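Local coordinates for protein N-acetylcysteine deacetylase (Bacillus subtilis, PDB 1YSJ) that probably hydrolyses N-acetylcysteine to cysteine and acetate with a pair of divalent metal ions, in the route that lets the bacterium draw sulfur from S-(2-succino)cysteine, at residues Asp99-Gln104 with Met119-His124. The protein carries 1 engineered substitution. Sequence-based numbering, arbitrary orientation.
Sequences DALPIQ and MHACGH. With NI (nickel (II) ion), chain C; NI (nickel (II) ion), chain D.
His124 spends both ring nitrogens here: NE2 binds one nickel ion at 2.0 Å, and ND1 donates to Asp99 OD1 at 3.2 Å. That bond is bent, 141° at the hydrogen; OD1 lies in the plane of the imidazole, while the ring nitrogen meets the carboxylate from above its plane. Asp99 folds its carboxylate between its own backbone N and carbonyl carbon (chi1 62°), a turn that brings OD1 alongside the ring although its CB leaves the backbone away from segment 119-124. The carboxylate has further partners: OD2 accepts from Ser48 OG and from the backbone N of Glu158, and OD1 takes a weak bond from the N of Glu157. Asp99 is thus a second-shell residue that helps, together with the nickel bond, to fix the rotation of the His124 ring and probably makes its NE2 a stronger donor to the metal. This is the dinuclear centre of an M20 peptidase; its Cys122 and His124 come from the one long loop between strand 91-97 and helix 124-139, with His124 opening that helix. Cys122 SG bridges the two nickels, and water 1 spans them as well; His182 completes the His124 side, Glu158 and His374 the other. Further along, Leu101 and Met119, a selenomethionine, form a single antiparallel hydrogen-bonded pair. Leu101 N gives to Met119 O at 2.9 Å, and Met119 N returns to Leu101 O at 2.9 Å. Met119 O also takes a weak bond from Ala121 N, and Leu101 O one from Ile103 N. Ala100 CB sits over the centre of the His120 ring as a CH-pi contact. Apolar contacts bring Met119 CE to Ile103 CG2 and Leu101 CD1 onto Cys122 CB, the carbon that carries the bridging sulfur.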
# COMPACT_ATOMS: atom_id res chain seq x y z
N ASP A 99 -26.32 10.37 18.03
CA ASP A 99 -25.40 9.21 18.01
C ASP A 99 -24.05 9.45 18.70
O ASP A 99 -23.54 10.56 18.73
CB ASP A 99 -25.19 8.71 16.57
CG ASP A 99 -24.54 9.75 15.66
OD1 ASP A 99 -24.71 10.97 15.87
OD2 ASP A 99 -23.86 9.33 14.70
N ALA A 100 -23.49 8.37 19.26
CA ALA A 100 -22.18 8.40 19.92
C ALA A 100 -21.08 7.78 19.05
O ALA A 100 -21.27 7.56 17.85
CB ALA A 100 -22.27 7.71 21.26
N LEU A 101 -19.94 7.47 19.67
CA LEU A 101 -18.75 7.02 18.93
C LEU A 101 -18.10 5.75 19.48
O LEU A 101 -18.17 5.49 20.68
CB LEU A 101 -17.71 8.14 18.89
CG LEU A 101 -18.00 9.27 17.90
CD1 LEU A 101 -17.29 10.54 18.34
CD2 LEU A 101 -17.63 8.89 16.46
N PRO A 102 -17.47 4.95 18.60
CA PRO A 102 -16.77 3.72 19.01
C PRO A 102 -15.43 4.02 19.69
O PRO A 102 -14.37 3.59 19.21
CB PRO A 102 -16.56 2.98 17.69
CG PRO A 102 -16.44 4.07 16.67
CD PRO A 102 -17.39 5.15 17.13
N ILE A 103 -15.47 4.76 20.79
CA ILE A 103 -14.27 5.11 21.53
C ILE A 103 -14.50 4.79 23.01
O ILE A 103 -15.59 5.01 23.54
CB ILE A 103 -13.92 6.62 21.37
CG1 ILE A 103 -13.94 7.04 19.90
CG2 ILE A 103 -12.56 6.92 22.00
CD1 ILE A 103 -14.07 8.53 19.68
N GLN A 104 -13.46 4.26 23.67
CA GLN A 104 -13.51 3.99 25.11
C GLN A 104 -13.36 5.30 25.89
O GLN A 104 -12.38 6.03 25.71
CB GLN A 104 -12.41 2.99 25.50
CG GLN A 104 -12.24 2.76 27.00
CD GLN A 104 -13.41 2.01 27.63
OE1 GLN A 104 -13.83 0.97 27.13
NE2 GLN A 104 -13.93 2.54 28.74
N MSE A 119 -18.76 5.91 23.52
CA MSE A 119 -18.76 7.17 24.25
C MSE A 119 -19.33 8.32 23.44
O MSE A 119 -19.07 8.43 22.24
CB MSE A 119 -17.35 7.54 24.71
CG MSE A 119 -17.21 8.97 25.19
SE MSE A 119 -15.38 9.55 25.55
CE MSE A 119 -14.46 8.46 24.28
N HIS A 120 -20.09 9.18 24.12
CA HIS A 120 -20.51 10.46 23.57
C HIS A 120 -19.35 11.46 23.62
O HIS A 120 -19.36 12.40 24.42
CB HIS A 120 -21.73 10.99 24.32
CG HIS A 120 -23.04 10.56 23.73
ND1 HIS A 120 -23.45 10.96 22.47
CD2 HIS A 120 -24.02 9.77 24.21
CE1 HIS A 120 -24.63 10.43 22.21
NE2 HIS A 120 -25.00 9.70 23.25
N ALA A 121 -18.35 11.25 22.76
CA ALA A 121 -17.13 12.05 22.75
C ALA A 121 -17.23 13.30 21.87
O ALA A 121 -16.24 13.99 21.63
CB ALA A 121 -15.93 11.19 22.33
N CYS A 122 -18.43 13.58 21.39
CA CYS A 122 -18.66 14.75 20.54
C CYS A 122 -19.77 15.65 21.09
O CYS A 122 -20.16 16.62 20.45
CB CYS A 122 -18.97 14.30 19.11
SG CYS A 122 -18.51 15.51 17.83
N GLY A 123 -20.27 15.32 22.28
CA GLY A 123 -21.28 16.15 22.97
C GLY A 123 -22.70 16.09 22.43
O GLY A 123 -23.50 16.98 22.69
N HIS A 124 -23.03 15.03 21.68
CA HIS A 124 -24.36 14.89 21.09
C HIS A 124 -25.44 14.63 22.13
O HIS A 124 -26.62 14.93 21.92
CB HIS A 124 -24.35 13.78 20.03
CG HIS A 124 -23.50 14.09 18.84
ND1 HIS A 124 -23.54 13.34 17.68
CD2 HIS A 124 -22.59 15.07 18.62
CE1 HIS A 124 -22.69 13.84 16.80
NE2 HIS A 124 -22.10 14.89 17.34
NI NI C . -20.63 16.08 16.57
NI NI D . -18.17 13.96 15.79
O HOH W 1 -19.78 15.64 14.95
O HOH W 2 -22.29 16.64 15.11
O HOH W 3 -17.16 15.46 14.30